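Local atomic coordinates of poly-beta-1,6-N-acetyl-D-glucosamine N-deacetylase (PDB entry 4U10), a protein that probably hydrolyses N-acetyl groups of poly-beta-1,6-N-acetyl-D-glucosamine as a metal-binding enzyme, this chain being its polysaccharide deacetylase part. Residues A31-L34 / I35-N39; N39-D43 / N44-V48; T79-N82 / V83-I87; L248-D251 / T252-F256. All coordinates share one frame; numbering follows the deposited sequence.

Contact 1. Residues A31-L34 / I35-N39; sequences ANLL and ISHFN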
loop_
_atom_site.group_PDB
_atom_site.type_symbol
_atom_site.label_atom_id
_atom_site.label_comp_id
_atom_site.label_asym_id
_atom_site.label_seq_id
_atom_site.Cartn_x
_atom_site.Cartn_y
_atom_site.Cartn_z
ATOM N N ALA A 31 -15.038 -2.351 -9.913
ATOM C CA ALA A 31 -14.401 -1.516 -10.897
ATOM C C ALA A 31 -15.333 -0.326 -11.205
ATOM O O ALA A 31 -14.862 0.778 -11.410
ATOM C CB ALA A 31 -14.102 -2.340 -12.117
ATOM N N ASN A 32 -16.659 -0.515 -11.189
ATOM C CA ASN A 32 -17.556 0.636 -11.435
ATOM C C ASN A 32 -17.400 1.715 -10.398
ATOM O O ASN A 32 -17.380 2.940 -10.726
ATOM C CB ASN A 32 -19.026 0.191 -11.497
ATOM C CG ASN A 32 -19.948 1.314 -11.958
ATOM O OD1 ASN A 32 -20.037 1.599 -13.152
ATOM N ND2 ASN A 32 -20.617 1.986 -11.001
ATOM N N LEU A 33 -17.267 1.293 -9.132
ATOM C CA LEU A 33 -17.078 2.266 -8.073
ATOM C C LEU A 33 -15.739 2.989 -8.240
ATOM O O LEU A 33 -15.674 4.206 -7.988
ATOM C CB LEU A 33 -17.202 1.692 -6.668
ATOM C CG LEU A 33 -16.967 2.693 -5.553
ATOM C CD1 LEU A 33 -18.078 3.742 -5.484
ATOM C CD2 LEU A 33 -16.887 1.978 -4.201
ATOM N N LEU A 34 -14.718 2.266 -8.683
ATOM C CA LEU A 34 -13.377 2.830 -8.886
ATOM C C LEU A 34 -13.478 3.904 -10.009
ATOM O O LEU A 34 -13.014 5.057 -9.864
ATOM C CB LEU A 34 -12.374 1.737 -9.308
ATOM C CG LEU A 34 -10.960 2.230 -9.666
ATOM C CD1 LEU A 34 -10.285 2.799 -8.411
ATOM C CD2 LEU A 34 -10.007 1.231 -10.342
ATOM N N ILE A 35 -14.094 3.526 -11.104
ATOM C CA ILE A 35 -14.310 4.485 -12.282
ATOM C C ILE A 35 -15.058 5.716 -11.855
ATOM O O ILE A 35 -14.765 6.858 -12.292
ATOM C CB ILE A 35 -14.977 3.726 -13.449
ATOM C CG1 ILE A 35 -13.946 2.755 -14.034
ATOM C CG2 ILE A 35 -15.562 4.668 -14.530
ATOM C CD1 ILE A 35 -14.483 1.671 -14.987
ATOM N N SER A 36 -15.986 5.522 -10.904
ATOM C CA SER A 36 -16.808 6.618 -10.434
ATOM C C SER A 36 -15.984 7.599 -9.642
ATOM O O SER A 36 -16.160 8.851 -9.745
ATOM C CB SER A 36 -18.049 6.118 -9.643
ATOM O OG SER A 36 -17.773 5.911 -8.293
ATOM N N HIS A 37 -15.078 7.057 -8.831
ATOM C CA HIS A 37 -14.149 7.883 -8.144
ATOM C C HIS A 37 -13.225 8.623 -9.164
ATOM O O HIS A 37 -12.975 9.786 -8.998
ATOM C CB HIS A 37 -13.288 7.069 -7.184
ATOM C CG HIS A 37 -14.041 6.494 -6.045
ATOM N ND1 HIS A 37 -13.487 5.572 -5.196
ATOM C CD2 HIS A 37 -15.313 6.661 -5.633
ATOM C CE1 HIS A 37 -14.361 5.238 -4.270
ATOM N NE2 HIS A 37 -15.483 5.878 -4.515
ATOM N N PHE A 38 -12.706 7.908 -10.146
ATOM C CA PHE A 38 -11.750 8.470 -11.151
ATOM C C PHE A 38 -12.382 9.567 -11.956
ATOM O O PHE A 38 -11.758 10.583 -12.242
ATOM C CB PHE A 38 -11.276 7.381 -12.107
ATOM C CG PHE A 38 -10.219 6.497 -11.530
ATOM C CD1 PHE A 38 -9.935 6.516 -10.169
ATOM C CD2 PHE A 38 -9.558 5.606 -12.334
ATOM C CE1 PHE A 38 -8.960 5.669 -9.631
ATOM C CE2 PHE A 38 -8.602 4.768 -11.801
ATOM C CZ PHE A 38 -8.284 4.816 -10.456
ATOM N N ASN A 39 -13.640 9.342 -12.314
ATOM C CA ASN A 39 -14.493 10.409 -12.889
ATOM C C ASN A 39 -14.815 11.588 -11.978
ATOM O O ASN A 39 -14.806 12.714 -12.427
ATOM C CB ASN A 39 -15.809 9.802 -13.340
ATOM C CG ASN A 39 -15.648 8.965 -14.557
ATOM O OD1 ASN A 39 -14.667 9.107 -15.299
ATOM N ND2 ASN A 39 -16.612 8.064 -14.792
#

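Contact 2. Residues N39-D43 / N44-V48; sequences NWLKD and NGYNV. With ZN (zinc ion), chain E.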
loop_
_atom_site.group_PDB
_atom_site.type_symbol
_atom_site.label_atom_id
_atom_site.label_comp_id
_atom_site.label_asym_id
_atom_site.label_seq_id
_atom_site.Cartn_x
_atom_site.Cartn_y
_atom_site.Cartn_z
ATOM N N ASN A 39 -13.640 9.342 -12.314
ATOM C CA ASN A 39 -14.493 10.409 -12.889
ATOM C C ASN A 39 -14.815 11.588 -11.978
ATOM O O ASN A 39 -14.806 12.714 -12.427
ATOM C CB ASN A 39 -15.809 9.802 -13.340
ATOM C CG ASN A 39 -15.648 8.965 -14.557
ATOM O OD1 ASN A 39 -14.667 9.107 -15.299
ATOM N ND2 ASN A 39 -16.612 8.064 -14.792
ATOM N N TRP A 40 -15.146 11.330 -10.725
ATOM C CA TRP A 40 -15.509 12.359 -9.802
ATOM C C TRP A 40 -14.298 13.237 -9.517
ATOM O O TRP A 40 -14.448 14.472 -9.400
ATOM C CB TRP A 40 -16.021 11.770 -8.505
ATOM C CG TRP A 40 -16.462 12.826 -7.605
ATOM C CD1 TRP A 40 -17.717 13.359 -7.542
ATOM C CD2 TRP A 40 -15.663 13.560 -6.658
ATOM N NE1 TRP A 40 -17.756 14.350 -6.601
ATOM C CE2 TRP A 40 -16.511 14.507 -6.050
ATOM C CE3 TRP A 40 -14.314 13.507 -6.265
ATOM C CZ2 TRP A 40 -16.060 15.404 -5.063
ATOM C CZ3 TRP A 40 -13.867 14.392 -5.274
ATOM C CH2 TRP A 40 -14.739 15.330 -4.688
ATOM N N LEU A 41 -13.106 12.624 -9.416
ATOM C CA LEU A 41 -11.913 13.410 -9.156
ATOM C C LEU A 41 -11.706 14.393 -10.316
ATOM O O LEU A 41 -11.515 15.580 -10.077
ATOM C CB LEU A 41 -10.640 12.531 -8.984
ATOM C CG LEU A 41 -10.600 11.570 -7.795
ATOM C CD1 LEU A 41 -9.473 10.577 -7.926
ATOM C CD2 LEU A 41 -10.448 12.388 -6.531
ATOM N N LYS A 42 -11.731 13.898 -11.552
ATOM C CA LYS A 42 -11.316 14.755 -12.698
ATOM C C LYS A 42 -12.390 15.822 -12.974
ATOM O O LYS A 42 -12.051 16.925 -13.434
ATOM C CB LYS A 42 -11.077 13.951 -13.965
ATOM C CG LYS A 42 -12.348 13.520 -14.712
ATOM C CD LYS A 42 -11.965 12.570 -15.837
ATOM C CE LYS A 42 -13.036 12.369 -16.898
ATOM N NZ LYS A 42 -14.290 11.850 -16.303
ATOM N N ASP A 43 -13.659 15.465 -12.693
ATOM C CA ASP A 43 -14.833 16.343 -12.903
ATOM C C ASP A 43 -15.052 17.266 -11.698
ATOM O O ASP A 43 -16.101 17.878 -11.595
ATOM C CB ASP A 43 -16.144 15.525 -13.132
ATOM C CG ASP A 43 -16.122 14.705 -14.445
ATOM O OD1 ASP A 43 -15.200 14.936 -15.243
ATOM O OD2 ASP A 43 -16.960 13.784 -14.685
ATOM N N ASN A 44 -14.109 17.307 -10.763
ATOM C CA ASN A 44 -14.173 18.247 -9.638
ATOM C C ASN A 44 -12.869 18.989 -9.378
ATOM O O ASN A 44 -12.704 19.661 -8.342
ATOM C CB ASN A 44 -14.663 17.530 -8.419
ATOM C CG ASN A 44 -16.070 16.992 -8.632
ATOM O OD1 ASN A 44 -16.310 16.109 -9.479
ATOM N ND2 ASN A 44 -17.013 17.589 -7.958
ATOM N N GLY A 45 -11.950 18.907 -10.325
ATOM C CA GLY A 45 -10.746 19.760 -10.265
ATOM C C GLY A 45 -9.579 19.150 -9.535
ATOM O O GLY A 45 -8.565 19.838 -9.281
ATOM N N TYR A 46 -9.712 17.866 -9.176
ATOM C CA TYR A 46 -8.631 17.159 -8.502
ATOM C C TYR A 46 -7.741 16.606 -9.574
ATOM O O TYR A 46 -8.220 15.998 -10.549
ATOM C CB TYR A 46 -9.178 16.053 -7.563
ATOM C CG TYR A 46 -9.901 16.659 -6.392
ATOM C CD1 TYR A 46 -9.203 17.242 -5.356
ATOM C CD2 TYR A 46 -11.310 16.728 -6.364
ATOM C CE1 TYR A 46 -9.861 17.833 -4.274
ATOM C CE2 TYR A 46 -11.990 17.338 -5.306
ATOM C CZ TYR A 46 -11.268 17.885 -4.263
ATOM O OH TYR A 46 -11.928 18.478 -3.200
ATOM N N ASN A 47 -6.439 16.846 -9.405
ATOM C CA ASN A 47 -5.417 16.437 -10.336
ATOM C C ASN A 47 -4.655 15.284 -9.690
ATOM O O ASN A 47 -3.966 15.483 -8.699
ATOM C CB ASN A 47 -4.486 17.616 -10.568
ATOM C CG ASN A 47 -5.191 18.750 -11.330
ATOM O OD1 ASN A 47 -5.365 19.892 -10.853
ATOM N ND2 ASN A 47 -5.586 18.436 -12.468
ATOM N N VAL A 48 -4.762 14.109 -10.282
ATOM C CA VAL A 48 -3.935 12.933 -9.942
ATOM C C VAL A 48 -2.501 13.101 -10.369
ATOM O O VAL A 48 -2.170 13.240 -11.544
ATOM C CB VAL A 48 -4.551 11.623 -10.462
ATOM C CG1 VAL A 48 -3.668 10.417 -10.120
ATOM C CG2 VAL A 48 -5.926 11.454 -9.837
HETATM ZN ZN ZN E . -16.563 12.832 -16.268
#

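Contact 3. Residues T79-N82 / V83-I87; sequences TMYN and VIYPI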
loop_
_atom_site.group_PDB
_atom_site.type_symbol
_atom_site.label_atom_id
_atom_site.label_comp_id
_atom_site.label_asym_id
_atom_site.label_seq_id
_atom_site.Cartn_x
_atom_site.Cartn_y
_atom_site.Cartn_z
ATOM N N THR A 79 -5.490 -8.451 -9.254
ATOM C CA THR A 79 -6.402 -7.425 -9.769
ATOM C C THR A 79 -5.734 -6.117 -10.114
ATOM O O THR A 79 -6.284 -5.371 -10.894
ATOM C CB THR A 79 -7.568 -7.118 -8.807
ATOM O OG1 THR A 79 -7.089 -6.712 -7.500
ATOM C CG2 THR A 79 -8.487 -8.349 -8.764
HETATM N N MSE A 80 -4.612 -5.815 -9.474
HETATM C CA MSE A 80 -3.790 -4.654 -9.844
HETATM C C MSE A 80 -3.466 -4.689 -11.301
HETATM O O MSE A 80 -3.614 -3.695 -12.045
HETATM C CB MSE A 80 -2.557 -4.518 -8.950
HETATM C CG MSE A 80 -1.723 -3.300 -9.349
HETATM SE SE MSE A 80 -2.602 -1.668 -8.736
HETATM C CE MSE A 80 -1.732 -0.453 -10.005
ATOM N N TYR A 81 -2.989 -5.825 -11.764
ATOM C CA TYR A 81 -2.650 -5.918 -13.168
ATOM C C TYR A 81 -3.840 -6.135 -14.076
ATOM O O TYR A 81 -3.857 -5.583 -15.188
ATOM C CB TYR A 81 -1.675 -7.060 -13.365
ATOM C CG TYR A 81 -1.131 -7.231 -14.777
ATOM C CD1 TYR A 81 -0.057 -6.469 -15.229
ATOM C CD2 TYR A 81 -1.625 -8.218 -15.615
ATOM C CE1 TYR A 81 0.456 -6.642 -16.507
ATOM C CE2 TYR A 81 -1.099 -8.403 -16.893
ATOM C CZ TYR A 81 -0.077 -7.611 -17.334
ATOM O OH TYR A 81 0.471 -7.808 -18.583
ATOM N N ASN A 82 -4.796 -6.969 -13.636
ATOM C CA ASN A 82 -5.915 -7.426 -14.466
ATOM C C ASN A 82 -7.120 -6.485 -14.583
ATOM O O ASN A 82 -7.877 -6.593 -15.541
ATOM C CB ASN A 82 -6.494 -8.764 -13.967
ATOM C CG ASN A 82 -5.509 -9.888 -14.070
ATOM O OD1 ASN A 82 -4.644 -9.887 -14.949
ATOM N ND2 ASN A 82 -5.569 -10.833 -13.118
ATOM N N VAL A 83 -7.335 -5.637 -13.587
ATOM C CA VAL A 83 -8.522 -4.843 -13.508
ATOM C C VAL A 83 -8.097 -3.394 -13.397
ATOM O O VAL A 83 -8.484 -2.593 -14.222
ATOM C CB VAL A 83 -9.390 -5.237 -12.303
ATOM C CG1 VAL A 83 -10.573 -4.270 -12.129
ATOM C CG2 VAL A 83 -9.871 -6.685 -12.429
ATOM N N ILE A 84 -7.214 -3.077 -12.466
ATOM C CA ILE A 84 -6.905 -1.684 -12.179
ATOM C C ILE A 84 -6.056 -1.036 -13.271
ATOM O O ILE A 84 -6.347 0.063 -13.731
ATOM C CB ILE A 84 -6.232 -1.580 -10.808
ATOM C CG1 ILE A 84 -7.238 -1.970 -9.727
ATOM C CG2 ILE A 84 -5.759 -0.159 -10.547
ATOM C CD1 ILE A 84 -6.608 -2.554 -8.501
ATOM N N TYR A 85 -4.991 -1.701 -13.666
ATOM C CA TYR A 85 -3.971 -1.110 -14.494
ATOM C C TYR A 85 -4.523 -0.640 -15.836
ATOM O O TYR A 85 -4.309 0.500 -16.203
ATOM C CB TYR A 85 -2.777 -2.097 -14.573
ATOM C CG TYR A 85 -1.666 -1.724 -15.503
ATOM C CD1 TYR A 85 -1.014 -0.530 -15.370
ATOM C CD2 TYR A 85 -1.236 -2.614 -16.519
ATOM C CE1 TYR A 85 0.023 -0.185 -16.248
ATOM C CE2 TYR A 85 -0.204 -2.286 -17.383
ATOM C CZ TYR A 85 0.417 -1.088 -17.239
ATOM O OH TYR A 85 1.419 -0.755 -18.081
ATOM N N PRO A 86 -5.333 -1.465 -16.525
ATOM C CA PRO A 86 -5.938 -0.990 -17.771
ATOM C C PRO A 86 -6.728 0.348 -17.594
ATOM O O PRO A 86 -6.655 1.219 -18.461
ATOM C CB PRO A 86 -6.871 -2.127 -18.192
ATOM C CG PRO A 86 -6.461 -3.329 -17.400
ATOM C CD PRO A 86 -5.724 -2.833 -16.180
ATOM N N ILE A 87 -7.409 0.486 -16.459
ATOM C CA ILE A 87 -8.154 1.669 -16.109
ATOM C C ILE A 87 -7.212 2.825 -15.863
ATOM O O ILE A 87 -7.449 3.914 -16.365
ATOM C CB ILE A 87 -9.070 1.431 -14.898
ATOM C CG1 ILE A 87 -10.169 0.416 -15.260
ATOM C CG2 ILE A 87 -9.768 2.741 -14.465
ATOM C CD1 ILE A 87 -10.915 -0.137 -14.048
#

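Contact 4. Residues L248-D251 / T252-F256; sequences LLID and TETGF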
loop_
_atom_site.group_PDB
_atom_site.type_symbol
_atom_site.label_atom_id
_atom_site.label_comp_id
_atom_site.label_asym_id
_atom_site.label_seq_id
_atom_site.Cartn_x
_atom_site.Cartn_y
_atom_site.Cartn_z
ATOM N N LEU A 248 -6.971 8.196 2.851
ATOM C CA LEU A 248 -8.327 7.764 3.066
ATOM C C LEU A 248 -8.492 6.284 2.705
ATOM O O LEU A 248 -8.260 5.900 1.567
ATOM C CB LEU A 248 -9.273 8.629 2.210
ATOM C CG LEU A 248 -10.744 8.247 2.319
ATOM C CD1 LEU A 248 -11.234 8.409 3.751
ATOM C CD2 LEU A 248 -11.479 9.118 1.335
ATOM N N LEU A 249 -8.912 5.452 3.647
ATOM C CA LEU A 249 -9.212 4.046 3.327
ATOM C C LEU A 249 -10.504 3.898 2.571
ATOM O O LEU A 249 -11.563 4.227 3.102
ATOM C CB LEU A 249 -9.309 3.215 4.622
ATOM C CG LEU A 249 -9.652 1.728 4.510
ATOM C CD1 LEU A 249 -8.591 1.037 3.701
ATOM C CD2 LEU A 249 -9.802 1.054 5.867
ATOM N N ILE A 250 -10.442 3.397 1.339
ATOM C CA ILE A 250 -11.600 3.271 0.516
ATOM C C ILE A 250 -12.378 1.988 0.863
ATOM O O ILE A 250 -11.812 0.926 1.046
ATOM C CB ILE A 250 -11.208 3.263 -0.980
ATOM C CG1 ILE A 250 -10.375 4.514 -1.372
ATOM C CG2 ILE A 250 -12.445 3.151 -1.833
ATOM C CD1 ILE A 250 -11.161 5.830 -1.362
ATOM N N ASP A 251 -13.696 2.069 0.914
ATOM C CA ASP A 251 -14.503 0.833 0.976
ATOM C C ASP A 251 -15.733 0.984 0.083
ATOM O O ASP A 251 -15.948 2.068 -0.553
ATOM C CB ASP A 251 -14.896 0.494 2.426
ATOM C CG ASP A 251 -15.576 1.663 3.166
ATOM O OD1 ASP A 251 -16.585 2.234 2.695
ATOM O OD2 ASP A 251 -15.122 1.969 4.279
ATOM N N THR A 252 -16.544 -0.073 0.019
ATOM C CA THR A 252 -17.749 -0.045 -0.829
ATOM C C THR A 252 -18.745 1.023 -0.457
ATOM O O THR A 252 -19.623 1.252 -1.258
ATOM C CB THR A 252 -18.535 -1.327 -0.770
ATOM O OG1 THR A 252 -18.798 -1.569 0.586
ATOM C CG2 THR A 252 -17.786 -2.473 -1.355
ATOM N N GLU A 253 -18.650 1.631 0.728
ATOM C CA GLU A 253 -19.520 2.779 1.113
ATOM C C GLU A 253 -18.896 4.140 0.877
ATOM O O GLU A 253 -19.466 5.172 1.244
ATOM C CB GLU A 253 -19.929 2.738 2.584
ATOM C CG GLU A 253 -21.219 1.981 2.841
ATOM C CD GLU A 253 -21.007 0.489 2.880
ATOM O OE1 GLU A 253 -21.237 -0.127 3.965
ATOM O OE2 GLU A 253 -20.600 -0.069 1.823
ATOM N N THR A 254 -17.741 4.163 0.246
ATOM C CA THR A 254 -17.120 5.422 -0.046
ATOM C C THR A 254 -17.793 6.036 -1.299
ATOM O O THR A 254 -17.527 5.644 -2.432
ATOM C CB THR A 254 -15.590 5.316 -0.241
ATOM O OG1 THR A 254 -15.006 4.604 0.850
ATOM C CG2 THR A 254 -14.980 6.757 -0.322
ATOM N N GLY A 255 -18.676 6.998 -1.047
ATOM C CA GLY A 255 -19.326 7.767 -2.101
ATOM C C GLY A 255 -18.654 9.100 -2.285
ATOM O O GLY A 255 -17.636 9.399 -1.644
ATOM N N PHE A 256 -19.209 9.910 -3.173
ATOM C CA PHE A 256 -18.598 11.215 -3.470
ATOM C C PHE A 256 -18.494 12.149 -2.225
ATOM O O PHE A 256 -17.478 12.872 -2.008
ATOM C CB PHE A 256 -19.379 11.894 -4.583
ATOM C CG PHE A 256 -19.423 11.107 -5.866
ATOM C CD1 PHE A 256 -18.465 10.119 -6.147
ATOM C CD2 PHE A 256 -20.379 11.392 -6.830
ATOM C CE1 PHE A 256 -18.505 9.415 -7.318
ATOM C CE2 PHE A 256 -20.397 10.695 -8.029
ATOM C CZ PHE A 256 -19.461 9.704 -8.271
HETATM O O HOH W 1 -14.002 5.937 2.758
#

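Contact 1. Residues A31-L34 / I35-N39
Leu-34 lays its branched end over the ring of Phe-38, one helical turn further on, and this pair makes the tight side of the contact. Leu-34 CG lies 4.0 Å from the centroid of the Phe-38 ring and 20° off its normal, a CH-pi contact over the face, while Leu-34 CD1 closes to 3.4 Å on Phe-38 CE1. The leucine turns CG away from its own N (chi1 175°), which aims the branch along the helix at the ring. Tyr-91 and Tyr-93 add edge-to-face contacts to Phe-38. Next to this pair, Leu-33 CD1 reaches 3.5 Å from NE2 of the buried His-37, and the carbonyl O of Leu-33 sits over one face of the imidazole. His-37 NE2 is hydrogen-bonded to Thr-254 O and ND1 to Tyr-9 OH, and the two bonds together fix the rotation of the ring.

The other side is looser: Asn-32 is exposed, and Ile-35 and Ser-36 are partly so. Here Ser-36 OG donates to Leu-33 O at 2.7 Å, and His-37 N reaches the same Leu-33 O at 3.0 Å from the same face of its plane, giving that carbonyl two donors. Ile-35 N binds Ala-31 O at 2.9 Å, nearly straight at 173°. Such i to i+4 bonds define an alpha-helix; buried Leu-34, His-37 and Phe-38 against exposed Asn-32 make it amphipathic, packed on strand 3-13 and helix 79-91.

Contact 2. Residues N39-D43 / N44-V48
The carbonyl O of Leu-41 gathers two backbone N-H groups as helix 31-42 ends, Asn-44 N at 3.2 Å and Tyr-46 N at 3.0 Å, which approach from opposite faces of its plane. Over this turn, Asn-44 CB stands 4.2 Å from the centroid of the six-membered ring of Trp-40, only 8° off the normal, and the asparagine amide stacks on the indole. Tyr-46 continues the aromatic surface: its ring is nearly parallel to the Trp-40 six-membered ring but slid aside, with centroids 5.4 Å apart.

The bond from Tyr-46 N to Leu-41 O, five residues back, and the left-handed Gly-45 (phi 91°) are features of a Schellman-type helix end. The match is incomplete, since Gly-45 N stays 3.7 Å from Lys-42 O, long for the companion bond. The turn leads directly into strand 47-48, which joins the sheet parallel to strand 68-75.

On the buried side, Leu-41 CD2 meets Tyr-46 CB at 4.0 Å, crossing at about a right angle, and Leu-41 CD1 touches Val-48 CG2. On the exposed side a zinc ion is held by Asp-43 OD2 at 1.9 Å and, more loosely, by Lys-42 NZ at 2.5 Å, a coordination that would favour the neutral amine.

Contact 3. Residues T79-N82 / V83-I87
Tyr-81 O lies at the edge of the Tyr-85 ring, near its plane, while Tyr-81 CD1 is 4.2 Å from Tyr-85 CD2, an apolar contact between the two side chains. At the edge of the Tyr-81 ring, in its plane, is Asn-82 OD1. The Tyr-81 hydroxyl hydrogen-bonds Glu-132, which anchors the far end of that ring.

The backbone beneath departs from a regular helix. Thr-79 O accepts from both Val-83 N and Ile-84 N, each at 2.9 Å, but the bond from Ile-84 is the straighter, 166° against 147°. Tyr-85 N likewise reaches back five residues, to Met-80 O at 2.9 Å. This wider pi-type turn comes just before Pro-86, which has no N-H to offer; its CD instead rests 3.5 Å from Tyr-81 O, and the helix kinks there.

Selenomethionine Met-80 sends its SE atom across Ile-84, 3.9 Å from CG2, at about a right angle. With CG anti to N (chi1 -180°), the bend at chi2 turns SE over Ile-84.

Helix 79-91 is the crossover of the beta-alpha-beta unit between strands 68-75 and 95-99. Met-80, Tyr-81 and Tyr-85 face helix 127-135, Ile-84 meets strand 3-13, and Val-83 touches both that strand and helix 31-42.

Contact 4. Residues L248-D251 / T252-F256
Asp-251 and Thr-254 hold each other by reciprocal hydrogen bonds. Asp-251 N points at Thr-254 OG1 at 2.9 Å along an almost perfectly straight line (178°), and Thr-254 N returns to Asp-251 O at 2.9 Å, closing a type I beta turn; that second donor sits well above the carbonyl plane. The threonine puts OG1 beside its own N (chi1 -50°), the placement that lets the hydroxyl face back across the turn.

Side-chain acceptors add to this. Asp-251 OD1 takes Glu-253 N at 2.9 Å on its anti side, an Asx turn laid over the beta turn. Within the turn, Thr-252 OG1 donates to Glu-253 OE2 at 2.7 Å, on the syn side of that carboxylate.

One water links Leu-249 O, to which it donates at 3.0 Å, with Thr-254 OG1, so the hydroxyl joins the strand end to the turn.

Apolar contact is slight: Ile-250 CD1 meets Thr-254 CG2 at 4.1 Å. Strand 248-249 runs parallel to strand 3-13, and Leu-249 packs on the zinc ligand His-10.

Asp-251 OD1 and Glu-253 OE2 stand 4.7 Å apart, a proximity of like charges that the N-H and hydroxyl donors would partly offset. With N, O and OD1 of Asp-251 all engaged within the turn, the chemistry implies a shape set by polar bonds, delivering Gly-255 to the N-cap of helix 256-263.

All four contacts are local, each bridging adjoining segments, so they run in series along the chain and none encloses another. Contact 1 starts helix 31-42, and contact 2 takes over at the shared Asn-39 and turns the chain into strand 47-48. After strand 68-75, contact 3 shapes the start of helix 79-91, whose Val-83 and Ile-87 pack on Ala-31, Leu-34, Ile-35 and Phe-38 of contact 1. Far later, contact 4 turns the chain from strand 248-249 to helix 256-263 and returns to the first helix: Ile-250 and Phe-256 reach contact 1, and Phe-256 stacks on Trp-40 of contact 2. Contact 3 touches neither 2 nor 4; helix 31-42 connects them.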